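Local coordinates for protein lipase (PDB 5MAL) that hydrolyses triacylglycerols and other carboxylic esters, preferring medium-length acyl chains, as a secreted, monomeric serine esterase of the GDSL (SGNH) family, at residues Ala36-Ser41 against Val229-Thr234; Lys107-Ile112 against Ala167-Ala172. One frame throughout, in Å; residues are numbered along the deposited sequence.

Interaction 1 (Ala36-Ser41 against Val229-Thr234); sequences ALWAAS and VLNSAT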
loop_
_atom_site.group_PDB
_atom_site.type_symbol
_atom_site.label_atom_id
_atom_site.label_comp_id
_atom_site.label_asym_id
_atom_site.label_seq_id
_atom_site.Cartn_x
_atom_site.Cartn_y
_atom_site.Cartn_z
ATOM N N ALA A 36 5.879 9.557 6.543
ATOM C CA ALA A 36 6.717 10.729 6.756
ATOM C C ALA A 36 5.860 11.930 7.166
ATOM O O ALA A 36 6.240 12.707 8.041
ATOM C CB ALA A 36 7.514 11.042 5.514
ATOM N N LEU A 37 4.698 12.082 6.539
ATOM C CA LEU A 37 3.783 13.151 6.923
ATOM C C LEU A 37 3.293 12.985 8.359
ATOM O O LEU A 37 3.153 13.963 9.108
ATOM C CB LEU A 37 2.588 13.202 5.978
ATOM C CG LEU A 37 2.886 13.616 4.536
ATOM C CD1 LEU A 37 1.606 13.530 3.722
ATOM C CD2 LEU A 37 3.464 15.020 4.478
ATOM N N TRP A 38 3.002 11.748 8.736
ATOM C CA TRP A 38 2.577 11.483 10.092
ATOM C C TRP A 38 3.690 11.859 11.064
ATOM O O TRP A 38 3.457 12.561 12.037
ATOM C CB TRP A 38 2.194 10.015 10.264
ATOM C CG TRP A 38 1.416 9.759 11.508
ATOM C CD1 TRP A 38 0.051 9.712 11.636
ATOM C CD2 TRP A 38 1.947 9.493 12.802
ATOM N NE1 TRP A 38 -0.290 9.438 12.936
ATOM C CE2 TRP A 38 0.855 9.306 13.674
ATOM C CE3 TRP A 38 3.244 9.409 13.317
ATOM C CZ2 TRP A 38 1.021 9.023 15.026
ATOM C CZ3 TRP A 38 3.402 9.135 14.675
ATOM C CH2 TRP A 38 2.296 8.947 15.506
ATOM N N ALA A 39 4.908 11.408 10.795
ATOM C CA ALA A 39 5.990 11.653 11.734
ATOM C C ALA A 39 6.236 13.163 11.842
ATOM O O ALA A 39 6.427 13.696 12.940
ATOM C CB ALA A 39 7.270 10.916 11.306
ATOM N N ALA A 40 6.162 13.851 10.707
ATOM C CA ALA A 40 6.453 15.282 10.665
ATOM C C ALA A 40 5.385 16.122 11.361
ATOM O O ALA A 40 5.608 17.300 11.643
ATOM C CB ALA A 40 6.619 15.738 9.231
ATOM N N SER A 41 4.234 15.521 11.638
ATOM C CA SER A 41 3.119 16.253 12.234
ATOM C C SER A 41 2.767 15.737 13.621
ATOM O O SER A 41 1.770 16.149 14.210
ATOM C CB SER A 41 1.887 16.189 11.325
ATOM O OG SER A 41 1.466 14.851 11.109
ATOM N N VAL A 229 -6.212 8.309 6.876
ATOM C CA VAL A 229 -6.571 6.985 7.361
ATOM C C VAL A 229 -5.644 6.538 8.499
ATOM O O VAL A 229 -6.103 5.955 9.473
ATOM C CB VAL A 229 -6.565 5.978 6.219
ATOM C CG1 VAL A 229 -6.895 4.602 6.724
ATOM C CG2 VAL A 229 -7.598 6.410 5.195
ATOM N N LEU A 230 -4.351 6.825 8.394
ATOM C CA LEU A 230 -3.472 6.544 9.514
ATOM C C LEU A 230 -3.890 7.387 10.713
ATOM O O LEU A 230 -3.980 6.874 11.819
ATOM C CB LEU A 230 -2.010 6.793 9.162
ATOM C CG LEU A 230 -1.057 6.555 10.332
ATOM C CD1 LEU A 230 -1.157 5.105 10.824
ATOM C CD2 LEU A 230 0.349 6.871 9.865
ATOM N N ASN A 231 -4.150 8.675 10.494
ATOM C CA ASN A 231 -4.551 9.537 11.598
ATOM C C ASN A 231 -5.836 9.082 12.271
ATOM O O ASN A 231 -6.001 9.266 13.471
ATOM C CB ASN A 231 -4.697 10.982 11.126
ATOM C CG ASN A 231 -3.404 11.750 11.218
ATOM O OD1 ASN A 231 -2.549 11.445 12.059
ATOM N ND2 ASN A 231 -3.246 12.753 10.372
ATOM N N SER A 232 -6.736 8.460 11.517
ATOM C CA SER A 232 -8.011 8.049 12.076
ATOM C C SER A 232 -7.805 6.946 13.116
ATOM O O SER A 232 -8.625 6.748 14.006
ATOM C CB SER A 232 -8.955 7.571 10.973
ATOM O OG SER A 232 -8.706 6.219 10.638
ATOM N N ALA A 233 -6.691 6.238 12.988
ATOM C CA ALA A 233 -6.363 5.159 13.899
ATOM C C ALA A 233 -5.380 5.725 14.908
ATOM O O ALA A 233 -4.877 5.017 15.775
ATOM C CB ALA A 233 -5.777 3.981 13.146
ATOM N N THR A 234 -5.185 7.037 14.768
ATOM C CA THR A 234 -4.222 7.914 15.444
ATOM C C THR A 234 -2.827 7.597 14.969
ATOM O O THR A 234 -2.407 8.351 14.111
ATOM C CB THR A 234 -4.329 7.882 16.963
ATOM O OG1 THR A 234 -4.022 6.573 17.449
ATOM C CG2 THR A 234 -5.750 8.273 17.360
ATOM O OXT THR A 234 -2.142 6.641 15.320
HETATM O O HOH W 1 -1.175 14.782 10.810
#

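Interaction 2 (Lys107-Ile112 against Ala167-Ala172); sequences KARAYI and ADDINA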
loop_
_atom_site.group_PDB
_atom_site.type_symbol
_atom_site.label_atom_id
_atom_site.label_comp_id
_atom_site.label_asym_id
_atom_site.label_seq_id
_atom_site.Cartn_x
_atom_site.Cartn_y
_atom_site.Cartn_z
ATOM N N LYS A 107 -4.878 -14.438 -12.064
ATOM C CA LYS A 107 -3.761 -15.118 -11.423
ATOM C C LYS A 107 -3.411 -14.364 -10.144
ATOM O O LYS A 107 -3.206 -14.961 -9.101
ATOM C CB LYS A 107 -2.563 -15.212 -12.378
ATOM C CG LYS A 107 -1.245 -15.629 -11.736
ATOM C CD LYS A 107 -0.101 -15.562 -12.736
ATOM C CE LYS A 107 1.247 -15.746 -12.050
ATOM N NZ LYS A 107 2.389 -15.628 -13.009
ATOM N N ALA A 108 -3.395 -13.038 -10.223
ATOM C CA ALA A 108 -3.109 -12.214 -9.056
ATOM C C ALA A 108 -4.170 -12.418 -7.992
ATOM O O ALA A 108 -3.864 -12.502 -6.804
ATOM C CB ALA A 108 -3.020 -10.733 -9.448
ATOM N N ARG A 109 -5.426 -12.506 -8.416
ATOM C CA ARG A 109 -6.523 -12.619 -7.465
ATOM C C ARG A 109 -6.523 -13.988 -6.803
ATOM O O ARG A 109 -6.884 -14.112 -5.637
ATOM C CB ARG A 109 -7.864 -12.361 -8.143
ATOM C CG ARG A 109 -8.062 -10.903 -8.515
ATOM C CD ARG A 109 -9.432 -10.697 -9.097
ATOM N NE ARG A 109 -10.449 -10.885 -8.074
ATOM C CZ ARG A 109 -11.741 -11.040 -8.328
ATOM N NH1 ARG A 109 -12.177 -11.045 -9.585
ATOM N NH2 ARG A 109 -12.594 -11.193 -7.325
ATOM N N ALA A 110 -6.116 -15.012 -7.547
ATOM C CA ALA A 110 -5.966 -16.334 -6.951
ATOM C C ALA A 110 -4.909 -16.267 -5.858
ATOM O O ALA A 110 -5.077 -16.854 -4.790
ATOM C CB ALA A 110 -5.595 -17.364 -7.996
ATOM N N TYR A 111 -3.830 -15.533 -6.128
ATOM C CA TYR A 111 -2.753 -15.375 -5.160
ATOM C C TYR A 111 -3.253 -14.706 -3.901
ATOM O O TYR A 111 -3.033 -15.191 -2.790
ATOM C CB TYR A 111 -1.601 -14.556 -5.732
ATOM C CG TYR A 111 -0.358 -14.652 -4.875
ATOM C CD1 TYR A 111 -0.234 -13.915 -3.696
ATOM C CD2 TYR A 111 0.683 -15.490 -5.235
ATOM C CE1 TYR A 111 0.900 -14.014 -2.907
ATOM C CE2 TYR A 111 1.823 -15.586 -4.459
ATOM C CZ TYR A 111 1.923 -14.858 -3.296
ATOM O OH TYR A 111 3.063 -14.979 -2.530
ATOM N N ILE A 112 -3.901 -13.566 -4.091
ATOM C CA ILE A 112 -4.474 -12.811 -2.994
ATOM C C ILE A 112 -5.381 -13.648 -2.113
ATOM O O ILE A 112 -5.267 -13.623 -0.887
ATOM C CB ILE A 112 -5.274 -11.635 -3.521
ATOM C CG1 ILE A 112 -4.333 -10.620 -4.175
ATOM C CG2 ILE A 112 -6.091 -11.016 -2.409
ATOM C CD1 ILE A 112 -5.028 -9.663 -5.132
ATOM N N ALA A 167 -8.186 -5.316 -5.855
ATOM C CA ALA A 167 -8.067 -4.441 -4.694
ATOM C C ALA A 167 -9.065 -4.850 -3.623
ATOM O O ALA A 167 -8.711 -4.983 -2.450
ATOM C CB ALA A 167 -8.295 -2.997 -5.091
ATOM N N ASP A 168 -10.319 -5.046 -4.031
ATOM C CA ASP A 168 -11.350 -5.474 -3.097
ATOM C C ASP A 168 -10.924 -6.763 -2.406
ATOM O O ASP A 168 -11.025 -6.884 -1.180
ATOM C CB ASP A 168 -12.690 -5.668 -3.810
ATOM C CG ASP A 168 -13.353 -4.356 -4.179
ATOM O OD1 ASP A 168 -12.835 -3.298 -3.778
ATOM O OD2 ASP A 168 -14.407 -4.390 -4.856
ATOM N N ASP A 169 -10.409 -7.705 -3.194
ATOM C CA ASP A 169 -9.941 -8.989 -2.655
ATOM C C ASP A 169 -8.845 -8.765 -1.637
ATOM O O ASP A 169 -8.901 -9.319 -0.541
ATOM C CB ASP A 169 -9.410 -9.913 -3.757
ATOM C CG ASP A 169 -10.519 -10.575 -4.572
ATOM O OD1 ASP A 169 -11.712 -10.306 -4.333
ATOM O OD2 ASP A 169 -10.182 -11.361 -5.472
ATOM N N ILE A 170 -7.842 -7.961 -1.991
ATOM C CA ILE A 170 -6.689 -7.848 -1.109
ATOM C C ILE A 170 -7.082 -7.126 0.161
ATOM O O ILE A 170 -6.572 -7.471 1.237
ATOM C CB ILE A 170 -5.466 -7.165 -1.789
ATOM C CG1 ILE A 170 -4.186 -7.516 -1.028
ATOM C CG2 ILE A 170 -5.643 -5.660 -1.940
ATOM C CD1 ILE A 170 -2.936 -7.287 -1.830
ATOM N N ASN A 171 -8.011 -6.175 0.058
ATOM C CA ASN A 171 -8.473 -5.431 1.231
ATOM C C ASN A 171 -9.314 -6.294 2.166
ATOM O O ASN A 171 -9.210 -6.176 3.387
ATOM C CB ASN A 171 -9.252 -4.196 0.803
ATOM C CG ASN A 171 -8.346 -3.137 0.220
ATOM O OD1 ASN A 171 -7.169 -3.067 0.583
ATOM N ND2 ASN A 171 -8.874 -2.322 -0.696
ATOM N N ALA A 172 -10.145 -7.158 1.589
ATOM C CA ALA A 172 -10.922 -8.111 2.379
ATOM C C ALA A 172 -9.998 -9.082 3.090
ATOM O O ALA A 172 -10.129 -9.289 4.288
ATOM C CB ALA A 172 -11.915 -8.868 1.501
#

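Interaction 1 (Ala36-Ser41 against Val229-Thr234)
Trp38, near the end of helix 34-40, reaches across to Leu230 and Asn231 in the last turn of helix 219-232 and Thr234 just beyond it, joining the last helix of the SGNH hydrolase alpha/beta fold to the helix that lies between strands 3-8 and 46-49. Both helices lean on the parallel sheet: Trp38 meets Tyr4 of strand 3-8 edge-to-face, and Leu230 rests on Val137 of strand 135-139. The ring of His42 stacks on the indole as well.

The apolar part is small. Leu230 crosses the tryptophan side chain at about a right angle, and its CD2 methyl comes obliquely at the pyrrole part of the indole, 3.4 Å from CD1 of Trp38. The same methyl lies 3.7 Å from CB of Trp38, at the root of the ring. With CG of Trp38 anti to the backbone N (chi1 -165°), the pyrrole N-H is carried toward the other helix.

One direct hydrogen bond joins the segments. NE1 of Trp38 donates to Thr234 O, an oxygen of the C-terminal carboxylate, at 2.7 Å. The bond is bent, 148° at the hydrogen, but NE1 lies in the plane of the acceptor group; the negative charge at the chain end probably strengthens it. OD1 of Asn231 also stands 3.1 Å from NE1 of Trp38, yet the angle is too poor for a bond, and its amide plane is inclined 41° to the indole.

A water makes the second polar link, on the more exposed side. Ser41 OG gives its own hydrogen to Leu37 O, a helix carbonyl, at 2.8 Å. The same OG accepts a hydrogen from the water at 2.7 Å, while Asn231 ND2 donates to that water at 2.9 Å.

Interaction 2 (Lys107-Ile112 against Ala167-Ala172)
Ile112 and Ile170 form the tight part of this contact, and Arg109 with Asp169 the looser, partly exposed part. The short helical segments run almost parallel, 9° apart, with their axes 9.4 Å from each other. CG2 of Ile112 presses on the backbone of the partner helix: it lies 3.5 Å from CA of Ile170, closer than usual for two carbons, and 3.6 Å from C of Asp169. The same methyl touches CB of Asp169 at 3.7 Å, so it lies against the peptide link that joins Asp169 to Ile170. Phe86 and Val173 add to the apolar surroundings of Ile112.

Toward solvent, packing gives way to charge. A bend at chi3 (68°) turns the guanidinium of Arg109 so that its edge faces the carboxylate. NE of Arg109 donates to OD2 of Asp169 at 2.7 Å in a salt bridge, meeting it from 50° above the carboxylate plane; the bonds from NH2 to both carboxylate oxygens are weak. Gln113 NE2 also donates to OD2. Replacing Arg109 by a leucine would probably leave the Asp169 carboxylate without this countercharge, though still bonded to Gln113. Helix 98-130 leads into strand 135-139 and helix 159-180 into strand 184-186; such near-parallel neighbouring crossover helices are characteristic of successive beta-alpha-beta units in the SGNH hydrolase alpha/beta fold.

How the interactions relate
The two interactions lie on opposite sides of the chain's centre, their centres 26 Å apart and their nearest atoms about 10 Å apart, without touching. Along the chain the order is 36-41, 107-112, 167-172, 229-234, so both halves of interaction 2 fall between those of interaction 1. They share no helix; the five-stranded parallel sheet relates them. Strand 135-139 comes between helices 98-130 and 159-180 in sequence and also carries residues that helix 219-232 touches. Interaction 1 thus brings the chain's end back to its early part, while interaction 2 pairs helices from its middle, with Ile170 about 11 Å from the nucleophile Ser10, measured between side chains.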